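Local coordinates for glycosyl hydrolase family 62 protein (Coprinopsis cinerea, PDB 5B6T) that hydrolyses terminal alpha-L-arabinofuranosidic linkages, probably trimming arabinose side groups from arabinoxylan, with a catalytic domain built as a five-bladed beta-propeller, at residues N101-Y106 / T123-M128; R81-V86 / W141-V146; Y165-S170 / G177-V182. All blocks are in the same frame, centred on the assembly; numbering follows the deposited sequence.

Interaction 1: N101-Y106 / T123-M128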
ATOM      1  N   ASN A 101      13.329  -4.695  -0.142  1.00  8.89           N
ATOM      2  CA  ASN A 101      14.649  -4.490   0.412  1.00  9.84           C
ATOM      3  C   ASN A 101      15.703  -4.457  -0.696  1.00  9.98           C
ATOM      4  O   ASN A 101      16.892  -4.673  -0.411  1.00 12.05           O
ATOM      5  CB  ASN A 101      14.992  -5.592   1.424  1.00  9.83           C
ATOM      6  CG  ASN A 101      15.204  -6.942   0.778  1.00 10.20           C
ATOM      7  OD1 ASN A 101      14.786  -7.185  -0.362  1.00 10.26           O
ATOM      8  ND2 ASN A 101      15.839  -7.840   1.527  1.00 10.89           N
ATOM      9  N   GLY A 102      15.284  -4.178  -1.918  1.00 10.39           N
ATOM     10  CA  GLY A 102      16.095  -4.417  -3.129  1.00 10.76           C
ATOM     11  C   GLY A 102      15.599  -5.642  -3.909  1.00 11.07           C
ATOM     12  O   GLY A 102      15.749  -5.737  -5.155  1.00 13.27           O
ATOM     13  N   ASN A 103      14.986  -6.563  -3.168  1.00  9.88           N
ATOM     14  CA  ASN A 103      14.239  -7.702  -3.699  1.00  9.75           C
ATOM     15  C   ASN A 103      12.793  -7.571  -3.173  1.00  9.48           C
ATOM     16  O   ASN A 103      12.461  -6.585  -2.489  1.00 10.42           O
ATOM     17  CB  ASN A 103      14.943  -8.990  -3.230  1.00  9.30           C
ATOM     18  CG  ASN A 103      14.614 -10.216  -4.071  1.00  9.70           C
ATOM     19  OD1 ASN A 103      13.515 -10.401  -4.625  1.00 10.41           O
ATOM     20  ND2 ASN A 103      15.565 -11.129  -4.095  1.00 10.06           N
ATOM     21  N   ALA A 104      11.942  -8.513  -3.512  1.00  8.58           N
ATOM     22  CA  ALA A 104      10.622  -8.656  -2.906  1.00  8.50           C
ATOM     23  C   ALA A 104      10.785  -9.497  -1.656  1.00  8.30           C
ATOM     24  O   ALA A 104      11.199 -10.647  -1.737  1.00  8.72           O
ATOM     25  CB  ALA A 104       9.674  -9.335  -3.890  1.00  8.57           C
ATOM     26  N   ALA A 105      10.492  -8.912  -0.498  1.00  7.99           N
ATOM     27  CA  ALA A 105      10.826  -9.513   0.796  1.00  8.02           C
ATOM     28  C   ALA A 105       9.648  -9.698   1.723  1.00  8.00           C
ATOM     29  O   ALA A 105       8.550  -9.122   1.522  1.00  8.22           O
ATOM     30  CB  ALA A 105      11.892  -8.689   1.482  1.00  8.08           C
ATOM     31  N   TYR A 106       9.861 -10.517   2.759  1.00  7.97           N
ATOM     32  CA  TYR A 106       8.850 -10.677   3.780  1.00  7.86           C
ATOM     33  C   TYR A 106       9.434 -11.090   5.118  1.00  7.96           C
ATOM     34  O   TYR A 106      10.523 -11.699   5.173  1.00  7.63           O
ATOM     35  CB  TYR A 106       7.802 -11.717   3.360  1.00  7.94           C
ATOM     36  CG  TYR A 106       8.375 -13.121   3.237  1.00  8.44           C
ATOM     37  CD1 TYR A 106       8.975 -13.533   2.042  1.00  8.77           C
ATOM     38  CD2 TYR A 106       8.346 -14.002   4.309  1.00  8.74           C
ATOM     39  CE1 TYR A 106       9.527 -14.790   1.917  1.00  9.40           C
ATOM     40  CE2 TYR A 106       8.875 -15.286   4.196  1.00  9.51           C
ATOM     41  CZ  TYR A 106       9.480 -15.649   3.013  1.00  9.72           C
ATOM     42  OH  TYR A 106      10.024 -16.914   2.875  1.00 12.01           O
ATOM     43  N   THR A 123      13.325 -13.576   0.992  1.00  9.02           N
ATOM     44  CA  THR A 123      12.849 -13.068  -0.289  1.00  9.77           C
ATOM     45  C   THR A 123      11.981 -14.083  -1.054  1.00  9.40           C
ATOM     46  O   THR A 123      12.123 -15.297  -0.866  1.00 10.02           O
ATOM     47  CB  THR A 123      13.987 -12.583  -1.176  1.00 10.26           C
ATOM     48  OG1 THR A 123      14.878 -13.666  -1.441  1.00 12.04           O
ATOM     49  CG2 THR A 123      14.747 -11.447  -0.513  1.00 10.49           C
ATOM     50  N   PHE A 124      11.069 -13.554  -1.878  1.00  8.83           N
ATOM     51  CA  PHE A 124      10.157 -14.357  -2.679  1.00  9.06           C
ATOM     52  C   PHE A 124      10.816 -14.848  -3.977  1.00  9.38           C
ATOM     53  O   PHE A 124      10.292 -15.746  -4.658  1.00  9.89           O
ATOM     54  CB  PHE A 124       8.929 -13.503  -3.048  1.00  8.86           C
ATOM     55  CG  PHE A 124       7.971 -13.234  -1.926  1.00  8.62           C
ATOM     56  CD1 PHE A 124       7.255 -14.263  -1.336  1.00  8.77           C
ATOM     57  CD2 PHE A 124       7.754 -11.925  -1.464  1.00  8.35           C
ATOM     58  CE1 PHE A 124       6.345 -14.020  -0.342  1.00  8.71           C
ATOM     59  CE2 PHE A 124       6.820 -11.676  -0.458  1.00  8.34           C
ATOM     60  CZ  PHE A 124       6.125 -12.732   0.104  1.00  8.62           C
ATOM     61  N   TYR A 125      11.907 -14.199  -4.385  1.00  9.43           N
ATOM     62  CA  TYR A 125      12.655 -14.590  -5.569  1.00  9.48           C
ATOM     63  C   TYR A 125      14.139 -14.618  -5.220  1.00 10.35           C
ATOM     64  O   TYR A 125      14.575 -13.943  -4.316  1.00  9.44           O
ATOM     65  CB  TYR A 125      12.495 -13.557  -6.684  1.00  9.23           C
ATOM     66  CG  TYR A 125      11.070 -13.191  -7.110  1.00  8.52           C
ATOM     67  CD1 TYR A 125      10.405 -13.920  -8.084  1.00  8.85           C
ATOM     68  CD2 TYR A 125      10.454 -12.054  -6.610  1.00  8.84           C
ATOM     69  CE1 TYR A 125       9.144 -13.545  -8.496  1.00  8.25           C
ATOM     70  CE2 TYR A 125       9.211 -11.662  -7.022  1.00  8.54           C
ATOM     71  CZ  TYR A 125       8.559 -12.385  -7.965  1.00  8.46           C
ATOM     72  OH  TYR A 125       7.317 -11.964  -8.397  1.00  8.31           O
ATOM     73  N   SER A 126      14.926 -15.314  -6.023  1.00 11.92           N
ATOM     74  CA  SER A 126      16.374 -15.328  -5.804  1.00 14.15           C
ATOM     75  C   SER A 126      17.077 -14.007  -6.219  1.00 14.05           C
ATOM     76  O   SER A 126      18.171 -13.690  -5.749  1.00 16.27           O
ATOM     77  CB  SER A 126      16.977 -16.571  -6.491  1.00 17.14           C
ATOM     78  OG  SER A 126      16.935 -16.394  -7.901  1.00 20.12           O
ATOM     79  N   GLY A 127      16.416 -13.204  -7.042  1.00 12.68           N
ATOM     80  CA  GLY A 127      16.924 -11.920  -7.491  1.00 12.60           C
ATOM     81  C   GLY A 127      15.833 -11.284  -8.325  1.00 11.75           C
ATOM     82  O   GLY A 127      14.765 -11.850  -8.452  1.00 11.89           O
ATOM     83  N   MET A 128      16.106 -10.135  -8.912  1.00 10.58           N
ATOM     84  CA  MET A 128      15.130  -9.481  -9.757  1.00 10.06           C
ATOM     85  C   MET A 128      14.832 -10.354 -10.970  1.00  9.44           C
ATOM     86  O   MET A 128      15.746 -10.709 -11.703  1.00  9.39           O
ATOM     87  CB  MET A 128      15.622  -8.123 -10.209  1.00 10.33           C
ATOM     88  CG  MET A 128      14.544  -7.283 -10.875  1.00 10.59           C
ATOM     89  SD  MET A 128      15.073  -5.647 -11.403  1.00 11.70           S
ATOM     90  CE  MET A 128      15.510  -4.903  -9.820  1.00 11.15           C
TER
HETATM   91  O   HOH W   1      11.163 -17.645   0.761  1.00 28.98           O
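Asn-103 reaches over to the turn that follows Thr-123 and gives one ND2 proton to the carbonyl of Tyr-125, ND2 to O 3.0 Å. This donor comes from above the carbonyl plane, while the Thr-123 hydroxyl (OG1) reaches Tyr-125 O at 2.9 Å from the opposite face, so two protons grip one oxygen. The amide's rotation is fixed at its other end too, because Asn-103 OD1 takes Ala-104 N in its carbonyl plane at 2.7 Å. With CG anti to the backbone N (chi1 -159°), the group lies nearly coplanar with the Tyr-125 ring and faces that ring's edge. Upstream, Asn-101 OD1 accepts from Asn-103 N, an Asx turn that shapes the bend before the strand.

The packing is tight at the buried end. Phe-124 N binds Ala-104 O at 2.9 Å, and this bond leads into the Ala-105/Thr-123 non-hydrogen-bonded antiparallel pair. Tyr-106 lays CD1 over the centre of the Phe-124 ring, 3.5 Å from Phe-124 CZ, and the two planes meet obliquely, at 36°. At the hydroxyl end of Tyr-106, in the plane of its ring, a water lies beside OH and donates to Thr-123 O at 3.0 Å. The loose side is that of the Thr-123 and Ser-126 side chains, which are exposed.

The contact closes the outer edge of the sheet formed by strands 82-89, 94-100, 104-109 and 122-123. From it Phe-124 and Tyr-125 pack on Leu-155 of strand 152-158, which belongs to the next sheet.

Interaction 2: R81-V86 / W141-V146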
ATOM      1  N   ARG A  81      14.481  -1.019   4.170  1.00  8.25           N
ATOM      2  CA  ARG A  81      13.199  -1.724   4.015  1.00  7.90           C
ATOM      3  C   ARG A  81      12.164  -0.632   3.781  1.00  7.85           C
ATOM      4  O   ARG A  81      12.218   0.419   4.415  1.00  8.23           O
ATOM      5  CB  ARG A  81      12.797  -2.550   5.256  1.00  8.07           C
ATOM      6  CG  ARG A  81      13.699  -3.729   5.589  1.00  8.21           C
ATOM      7  CD  ARG A  81      14.756  -3.322   6.600  1.00  8.46           C
ATOM      8  NE  ARG A  81      15.517  -4.457   7.116  1.00  8.53           N
ATOM      9  CZ  ARG A  81      16.487  -5.078   6.465  1.00  9.32           C
ATOM     10  NH1 ARG A  81      16.862  -4.690   5.244  1.00  9.80           N
ATOM     11  NH2 ARG A  81      17.140  -6.056   7.060  1.00  9.66           N
ATOM     12  N   ALA A  82      11.207  -0.891   2.895  1.00  7.42           N
ATOM     13  CA  ALA A  82      10.175   0.116   2.599  1.00  7.38           C
ATOM     14  C   ALA A  82       8.895  -0.499   2.060  1.00  6.93           C
ATOM     15  O   ALA A  82       8.923  -1.572   1.446  1.00  7.18           O
ATOM     16  CB  ALA A  82      10.682   1.164   1.634  1.00  7.84           C
ATOM     17  N   ALA A  83       7.807   0.224   2.296  1.00  6.82           N
ATOM     18  CA  ALA A  83       6.481  -0.029   1.701  1.00  6.71           C
ATOM     19  C   ALA A  83       5.881  -1.370   2.120  1.00  6.55           C
ATOM     20  O   ALA A  83       5.836  -2.342   1.351  1.00  7.37           O
ATOM     21  CB  ALA A  83       6.500   0.163   0.177  1.00  6.89           C
ATOM     22  N   PRO A  84       5.394  -1.420   3.353  1.00  6.15           N
ATOM     23  CA  PRO A  84       4.948  -2.673   3.916  1.00  6.06           C
ATOM     24  C   PRO A  84       3.498  -3.050   3.543  1.00  5.86           C
ATOM     25  O   PRO A  84       2.668  -2.184   3.224  1.00  6.02           O
ATOM     26  CB  PRO A  84       5.052  -2.412   5.414  1.00  5.97           C
ATOM     27  CG  PRO A  84       4.734  -0.957   5.556  1.00  6.04           C
ATOM     28  CD  PRO A  84       5.312  -0.314   4.334  1.00  5.84           C
ATOM     29  N   GLN A  85       3.188  -4.351   3.662  1.00  5.55           N
ATOM     30  CA  GLN A  85       1.834  -4.875   3.557  1.00  5.75           C
ATOM     31  C   GLN A  85       1.701  -5.949   4.609  1.00  5.92           C
ATOM     32  O   GLN A  85       2.432  -6.922   4.560  1.00  6.17           O
ATOM     33  CB  GLN A  85       1.553  -5.491   2.181  1.00  5.85           C
ATOM     34  CG  GLN A  85       0.117  -6.009   2.076  1.00  5.91           C
ATOM     35  CD  GLN A  85      -0.060  -7.062   1.014  1.00  6.05           C
ATOM     36  OE1 GLN A  85       0.869  -7.750   0.619  1.00  6.25           O
ATOM     37  NE2 GLN A  85      -1.299  -7.229   0.591  1.00  6.10           N
ATOM     38  N   VAL A  86       0.775  -5.785   5.544  1.00  6.14           N
ATOM     39  CA  VAL A  86       0.526  -6.786   6.576  1.00  6.54           C
ATOM     40  C   VAL A  86      -0.746  -7.583   6.307  1.00  6.40           C
ATOM     41  O   VAL A  86      -1.761  -7.020   5.909  1.00  6.92           O
ATOM     42  CB  VAL A  86       0.467  -6.155   8.006  1.00  6.62           C
ATOM     43  CG1 VAL A  86      -0.730  -5.223   8.186  1.00  6.62           C
ATOM     44  CG2 VAL A  86       0.456  -7.249   9.079  1.00  7.09           C
ATOM     45  N   TRP A 141      12.306  -1.267  -8.480  1.00  7.76           N
ATOM     46  CA  TRP A 141      11.418  -2.371  -8.201  1.00  7.38           C
ATOM     47  C   TRP A 141      10.810  -2.191  -6.810  1.00  7.43           C
ATOM     48  O   TRP A 141      11.503  -2.361  -5.783  1.00  7.52           O
ATOM     49  CB  TRP A 141      12.194  -3.668  -8.318  1.00  7.21           C
ATOM     50  CG  TRP A 141      11.362  -4.886  -8.221  1.00  6.91           C
ATOM     51  CD1 TRP A 141      10.051  -5.037  -8.563  1.00  6.95           C
ATOM     52  CD2 TRP A 141      11.823  -6.179  -7.862  1.00  6.94           C
ATOM     53  NE1 TRP A 141       9.653  -6.331  -8.391  1.00  7.02           N
ATOM     54  CE2 TRP A 141      10.724  -7.061  -7.949  1.00  7.23           C
ATOM     55  CE3 TRP A 141      13.055  -6.683  -7.439  1.00  7.45           C
ATOM     56  CZ2 TRP A 141      10.834  -8.406  -7.635  1.00  7.63           C
ATOM     57  CZ3 TRP A 141      13.151  -8.021  -7.126  1.00  7.48           C
ATOM     58  CH2 TRP A 141      12.054  -8.870  -7.237  1.00  7.83           C
ATOM     59  N   VAL A 142       9.511  -1.853  -6.782  1.00  7.01           N
ATOM     60  CA  VAL A 142       8.880  -1.361  -5.577  1.00  6.86           C
ATOM     61  C   VAL A 142       7.459  -1.881  -5.397  1.00  6.95           C
ATOM     62  O   VAL A 142       6.849  -2.382  -6.317  1.00  6.50           O
ATOM     63  CB  VAL A 142       8.871   0.199  -5.531  1.00  7.23           C
ATOM     64  CG1 VAL A 142      10.308   0.716  -5.518  1.00  7.23           C
ATOM     65  CG2 VAL A 142       8.018   0.843  -6.629  1.00  7.38           C
ATOM     66  N   ASP A 143       6.979  -1.738  -4.157  1.00  6.42           N
ATOM     67  CA  ASP A 143       5.548  -1.815  -3.811  1.00  6.57           C
ATOM     68  C   ASP A 143       4.955  -3.195  -4.041  1.00  6.69           C
ATOM     69  O   ASP A 143       4.121  -3.421  -4.939  1.00  6.61           O
ATOM     70  CB  ASP A 143       4.772  -0.678  -4.504  1.00  6.85           C
ATOM     71  CG  ASP A 143       5.312   0.681  -4.126  1.00  6.84           C
ATOM     72  OD1 ASP A 143       5.954   0.786  -3.061  1.00  7.25           O
ATOM     73  OD2 ASP A 143       5.083   1.670  -4.855  1.00  7.21           O
ATOM     74  N   MET A 144       5.428  -4.098  -3.199  1.00  6.41           N
ATOM     75  CA  MET A 144       5.127  -5.521  -3.276  1.00  6.73           C
ATOM     76  C   MET A 144       3.797  -5.788  -2.597  1.00  6.54           C
ATOM     77  O   MET A 144       3.595  -5.367  -1.449  1.00  7.21           O
ATOM     78  CB  MET A 144       6.238  -6.302  -2.559  1.00  7.07           C
ATOM     79  CG  MET A 144       7.643  -5.883  -2.938  1.00  7.59           C
ATOM     80  SD  MET A 144       7.992  -6.144  -4.680  1.00  8.28           S
ATOM     81  CE  MET A 144       9.578  -5.301  -4.819  1.00  8.08           C
ATOM     82  N   TRP A 145       2.914  -6.512  -3.287  1.00  6.31           N
ATOM     83  CA  TRP A 145       1.562  -6.754  -2.785  1.00  6.17           C
ATOM     84  C   TRP A 145       1.105  -8.178  -3.042  1.00  6.31           C
ATOM     85  O   TRP A 145       1.078  -8.627  -4.210  1.00  6.72           O
ATOM     86  CB  TRP A 145       0.607  -5.758  -3.456  1.00  6.17           C
ATOM     87  CG  TRP A 145      -0.814  -5.901  -3.000  1.00  6.08           C
ATOM     88  CD1 TRP A 145      -1.759  -6.782  -3.475  1.00  6.05           C
ATOM     89  CD2 TRP A 145      -1.465  -5.133  -1.999  1.00  5.90           C
ATOM     90  NE1 TRP A 145      -2.920  -6.625  -2.793  1.00  6.30           N
ATOM     91  CE2 TRP A 145      -2.786  -5.604  -1.892  1.00  5.96           C
ATOM     92  CE3 TRP A 145      -1.062  -4.085  -1.180  1.00  5.87           C
ATOM     93  CZ2 TRP A 145      -3.701  -5.071  -0.968  1.00  6.09           C
ATOM     94  CZ3 TRP A 145      -1.954  -3.580  -0.269  1.00  5.92           C
ATOM     95  CH2 TRP A 145      -3.266  -4.050  -0.187  1.00  6.06           C
ATOM     96  N   VAL A 146       0.700  -8.872  -1.982  1.00  6.23           N
ATOM     97  CA  VAL A 146       0.152 -10.227  -2.054  1.00  6.36           C
ATOM     98  C   VAL A 146      -1.363 -10.208  -1.923  1.00  6.31           C
ATOM     99  O   VAL A 146      -1.921  -9.518  -1.078  1.00  6.35           O
ATOM    100  CB  VAL A 146       0.770 -11.129  -0.949  1.00  6.61           C
ATOM    101  CG1 VAL A 146       0.020 -12.460  -0.843  1.00  6.71           C
ATOM    102  CG2 VAL A 146       2.256 -11.340  -1.164  1.00  6.71           C
TER
HETATM  103  O   HOH W   2       7.014  -3.151  -1.016  1.00  6.71           O
HETATM  104  O   HOH W   3       3.543  -3.402   0.363  1.00  7.05           O
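Two neighbouring blades of the propeller meet along their innermost strands, where Gln-85 of strand 82-89 extends to Val-146 of strand 142-148. The primary amide docks on the backbone of that one residue with both ends: Val-146 N gives a nearly straight bond (176°) to Gln-85 OE1 at 2.8 Å, and Gln-85 NE2 returns one to Val-146 O at 2.9 Å, in the carbonyl plane and on a lone pair. A CG set anti to the backbone N (chi1 -179°) and an extended chain carry the amide this far. On the way it passes over Trp-145: NE2 sits 3.2 Å above the middle of the indole, and CG makes a CH-pi contact with the six-membered ring. Trp-145 NE1 bonds Val-199 O. With the amide gone, as in an alanine here, the N and O of Val-146 would probably lose these partners and the indole the group over one face.

As expected for inner strands round a propeller axis, the two run nearly parallel, 8° apart, with axes 6.8 Å from each other. Water spans the distance: one molecule lies 2.7 Å from both Ala-83 O and Met-144 O, and a second accepts from Met-144 N at 2.9 Å and donates to Ala-83 O. Ala-83 and Asp-143 share a positive phi, and Ala-83 CB touches Asp-143 OD1 at 3.3 Å, the oxygen that also bonds a glycerol probably from the crystallisation liquor.

Interaction 3: Y165-S170 / G177-V182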
ATOM      1  N   TYR A 165       3.601  -5.912 -12.533  1.00  6.94           N
ATOM      2  CA  TYR A 165       3.937  -7.326 -12.682  1.00  6.84           C
ATOM      3  C   TYR A 165       3.151  -8.193 -11.710  1.00  7.05           C
ATOM      4  O   TYR A 165       2.779  -7.742 -10.601  1.00  6.89           O
ATOM      5  CB  TYR A 165       5.419  -7.565 -12.412  1.00  6.79           C
ATOM      6  CG  TYR A 165       6.329  -6.739 -13.284  1.00  6.81           C
ATOM      7  CD1 TYR A 165       6.668  -7.165 -14.542  1.00  6.90           C
ATOM      8  CD2 TYR A 165       6.867  -5.541 -12.833  1.00  6.95           C
ATOM      9  CE1 TYR A 165       7.474  -6.392 -15.356  1.00  6.86           C
ATOM     10  CE2 TYR A 165       7.677  -4.747 -13.647  1.00  6.98           C
ATOM     11  CZ  TYR A 165       7.981  -5.188 -14.909  1.00  7.21           C
ATOM     12  OH  TYR A 165       8.818  -4.451 -15.718  1.00  8.03           O
ATOM     13  N   ARG A 166       2.952  -9.450 -12.109  1.00  7.25           N
ATOM     14  CA  ARG A 166       2.240 -10.415 -11.275  1.00  7.61           C
ATOM     15  C   ARG A 166       2.835 -11.831 -11.411  1.00  7.69           C
ATOM     16  O   ARG A 166       2.920 -12.349 -12.533  1.00  7.88           O
ATOM     17  CB  ARG A 166       0.773 -10.447 -11.660  1.00  7.84           C
ATOM     18  CG  ARG A 166      -0.108 -11.306 -10.760  1.00  7.92           C
ATOM     19  CD  ARG A 166      -1.509 -11.560 -11.279  1.00  8.03           C
ATOM     20  NE  ARG A 166      -1.498 -12.236 -12.584  1.00  8.11           N
ATOM     21  CZ  ARG A 166      -1.312 -13.539 -12.756  1.00  8.75           C
ATOM     22  NH1 ARG A 166      -1.137 -14.339 -11.730  1.00  9.21           N
ATOM     23  NH2 ARG A 166      -1.299 -14.037 -13.978  1.00  9.62           N
ATOM     24  N   SER A 167       3.269 -12.406 -10.283  1.00  7.43           N
ATOM     25  CA  SER A 167       3.657 -13.824 -10.188  1.00  8.21           C
ATOM     26  C   SER A 167       2.601 -14.552  -9.408  1.00  8.35           C
ATOM     27  O   SER A 167       1.798 -13.951  -8.666  1.00  8.31           O
ATOM     28  CB  SER A 167       4.997 -14.004  -9.468  1.00  8.09           C
ATOM     29  OG  SER A 167       6.075 -13.496 -10.239  1.00  8.28           O
ATOM     30  N   GLN A 168       2.596 -15.874  -9.549  1.00  8.39           N
ATOM     31  CA  GLN A 168       1.712 -16.677  -8.719  1.00  8.91           C
ATOM     32  C   GLN A 168       2.373 -17.933  -8.215  1.00  9.22           C
ATOM     33  O   GLN A 168       3.373 -18.387  -8.782  1.00  9.19           O
ATOM     34  CB  GLN A 168       0.430 -16.999  -9.488  1.00  9.64           C
ATOM     35  CG  GLN A 168       0.688 -17.688 -10.826  1.00 10.34           C
ATOM     36  CD  GLN A 168      -0.606 -18.028 -11.516  1.00 11.23           C
ATOM     37  OE1 GLN A 168      -1.430 -17.138 -11.821  1.00 11.49           O
ATOM     38  NE2 GLN A 168      -0.817 -19.326 -11.763  1.00 13.00           N
ATOM     39  N   THR A 169       1.828 -18.450  -7.109  1.00  8.99           N
ATOM     40  CA  THR A 169       2.210 -19.728  -6.550  1.00  9.03           C
ATOM     41  C   THR A 169       0.974 -20.375  -5.927  1.00  9.87           C
ATOM     42  O   THR A 169      -0.051 -19.733  -5.826  1.00  9.44           O
ATOM     43  CB  THR A 169       3.353 -19.592  -5.502  1.00  9.21           C
ATOM     44  OG1 THR A 169       3.916 -20.874  -5.207  1.00  9.94           O
ATOM     45  CG2 THR A 169       2.883 -18.974  -4.216  1.00  9.39           C
ATOM     46  N   SER A 170       1.039 -21.653  -5.559  1.00 10.18           N
ATOM     47  CA  SER A 170      -0.100 -22.261  -4.878  1.00 10.81           C
ATOM     48  C   SER A 170      -0.254 -21.761  -3.452  1.00 11.32           C
ATOM     49  O   SER A 170       0.721 -21.405  -2.778  1.00 11.03           O
ATOM     50  CB  SER A 170      -0.015 -23.789  -4.867  1.00 11.42           C
ATOM     51  OG  SER A 170       1.094 -24.163  -4.094  1.00 12.68           O
ATOM     52  N   GLY A 177       7.853 -20.697  -4.317  1.00  9.26           N
ATOM     53  CA  GLY A 177       7.371 -21.118  -5.619  1.00  9.11           C
ATOM     54  C   GLY A 177       6.806 -20.061  -6.542  1.00  9.28           C
ATOM     55  O   GLY A 177       6.276 -20.404  -7.586  1.00  9.56           O
ATOM     56  N   PHE A 178       6.934 -18.781  -6.196  1.00  8.89           N
ATOM     57  CA  PHE A 178       6.458 -17.745  -7.096  1.00  9.26           C
ATOM     58  C   PHE A 178       7.141 -17.847  -8.438  1.00  9.56           C
ATOM     59  O   PHE A 178       8.363 -17.916  -8.524  1.00  9.52           O
ATOM     60  CB  PHE A 178       6.609 -16.336  -6.502  1.00  9.21           C
ATOM     61  CG  PHE A 178       5.480 -15.952  -5.611  1.00  9.24           C
ATOM     62  CD1 PHE A 178       4.203 -15.760  -6.128  1.00  8.95           C
ATOM     63  CD2 PHE A 178       5.674 -15.808  -4.254  1.00  9.21           C
ATOM     64  CE1 PHE A 178       3.168 -15.396  -5.301  1.00  9.00           C
ATOM     65  CE2 PHE A 178       4.623 -15.448  -3.413  1.00  9.42           C
ATOM     66  CZ  PHE A 178       3.371 -15.243  -3.933  1.00  9.36           C
ATOM     67  N   ASN A 179       6.320 -17.843  -9.491  1.00  9.32           N
ATOM     68  CA  ASN A 179       6.823 -18.079 -10.833  1.00  9.08           C
ATOM     69  C   ASN A 179       7.343 -16.818 -11.479  1.00  9.18           C
ATOM     70  O   ASN A 179       7.412 -15.749 -10.838  1.00  8.67           O
ATOM     71  CB  ASN A 179       5.768 -18.780 -11.695  1.00  9.20           C
ATOM     72  CG  ASN A 179       4.559 -17.929 -11.980  1.00 10.26           C
ATOM     73  OD1 ASN A 179       4.396 -16.816 -11.471  1.00  9.54           O
ATOM     74  ND2 ASN A 179       3.660 -18.476 -12.788  1.00 11.19           N
ATOM     75  N   GLU A 180       7.746 -16.916 -12.743  1.00  9.37           N
ATOM     76  CA  GLU A 180       8.228 -15.741 -13.437  1.00  9.81           C
ATOM     77  C   GLU A 180       7.052 -14.775 -13.585  1.00  9.16           C
ATOM     78  O   GLU A 180       5.967 -15.167 -13.997  1.00  9.40           O
ATOM     79  CB  GLU A 180       8.778 -16.109 -14.823  1.00 11.13           C
ATOM     80  CG  GLU A 180       9.323 -14.913 -15.622  1.00 12.31           C
ATOM     81  CD  GLU A 180      10.646 -14.313 -15.108  1.00 13.80           C
ATOM     82  OE1 GLU A 180      11.241 -14.902 -14.139  1.00 13.83           O
ATOM     83  OE2 GLU A 180      11.096 -13.254 -15.691  1.00 12.25           O
ATOM     84  N   PRO A 181       7.238 -13.487 -13.235  1.00  8.58           N
ATOM     85  CA  PRO A 181       6.086 -12.596 -13.413  1.00  8.69           C
ATOM     86  C   PRO A 181       5.653 -12.405 -14.858  1.00  8.67           C
ATOM     87  O   PRO A 181       6.472 -12.506 -15.778  1.00  9.04           O
ATOM     88  CB  PRO A 181       6.563 -11.255 -12.839  1.00  8.70           C
ATOM     89  CG  PRO A 181       7.854 -11.533 -12.162  1.00  9.14           C
ATOM     90  CD  PRO A 181       8.422 -12.768 -12.751  1.00  8.83           C
ATOM     91  N   VAL A 182       4.360 -12.126 -15.043  1.00  8.52           N
ATOM     92  CA  VAL A 182       3.838 -11.598 -16.318  1.00  8.76           C
ATOM     93  C   VAL A 182       3.586 -10.103 -16.117  1.00  9.07           C
ATOM     94  O   VAL A 182       3.542  -9.617 -14.989  1.00  9.42           O
ATOM     95  CB  VAL A 182       2.548 -12.317 -16.805  1.00  9.28           C
ATOM     96  CG1 VAL A 182       2.844 -13.799 -17.051  1.00  9.74           C
ATOM     97  CG2 VAL A 182       1.398 -12.118 -15.833  1.00  9.58           C
TER
HETATM   98  O   HOH W   4       2.944 -14.986 -13.509  1.00 13.74           O
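Arg-166 and Val-182 form a hydrogen-bonded antiparallel pair, each backbone N 2.9 Å from the other's O (Arg-166 N to Val-182 O, Val-182 N to Arg-166 O), and from there the chain of 177-181 runs back along strand 165-170, end-to-end directions 150° apart. Beyond that pair side chains take over part of the bonding. Asn-179 pairs with Gln-168 through its backbone N, bound to Gln-168 O, and its side-chain OD1, which stands in for a backbone carbonyl and receives Gln-168 N at 2.8 Å in a nearly straight bond (170°), the donor standing above the carbonyl plane of the amide. CG between the backbone N and the carbonyl carbon (chi1 67°) folds the amide back for this grip. Ser-167 OG donates to Asn-179 O at 2.7 Å, bonds Tyr-125 OH as well, and lies against the Pro-181 ring, 3.3 Å from Pro-181 CG. A water links the two chains between Arg-166 O and Glu-180 O.

Thr-169 lowers its methyl onto Phe-178, CG2 lying 3.7 Å above the ring's centre in a CH-pi contact, while its hydroxyl bonds Asn-176 O. Gly-177 passes close to that hydroxyl with a positive phi, and a beta carbon there would run into Thr-169 OG1. The Arg-166 and Val-182 side chains run side by side, pointing the same way, with Arg-166 NH2 3.8 Å from Val-182 CG2. Arg-166 NH1 holds Gln-168 OE1 and also bonds His-154 ND1.

Strand 163-170 is thus flanked by 182-186 on one edge and by 152-158 on the other. Pro-181 and Tyr-165 pack on helix 130-135, and Phe-178 lies against Leu-155 and meets the ring of Phe-124.

Interaction 1 joins the other two. Its centre lies about 10 Å from that of interaction 2 and 13 Å from that of interaction 3. Towards interaction 2 the indole of Trp-141 is the meeting point: its CH2 is 3.4 Å from Asn-103 OD1 and 3.6 Å from Tyr-125 CD2. Towards interaction 3, Tyr-125 OH lies 2.7 Å from Ser-167 OG, and Phe-124 CD1 is 3.6 Å from Phe-178 CE2. Interactions 2 and 3 do not touch but reach the same four-stranded sheet, interaction 2 at edge strand 142-148, interaction 3 at strand 163-170 and the start of 182-186. Interaction 2 is nearest the centre, the Trp-145 side chain about 5 Å from the bound calcium, against about 13 Å for that of Phe-124.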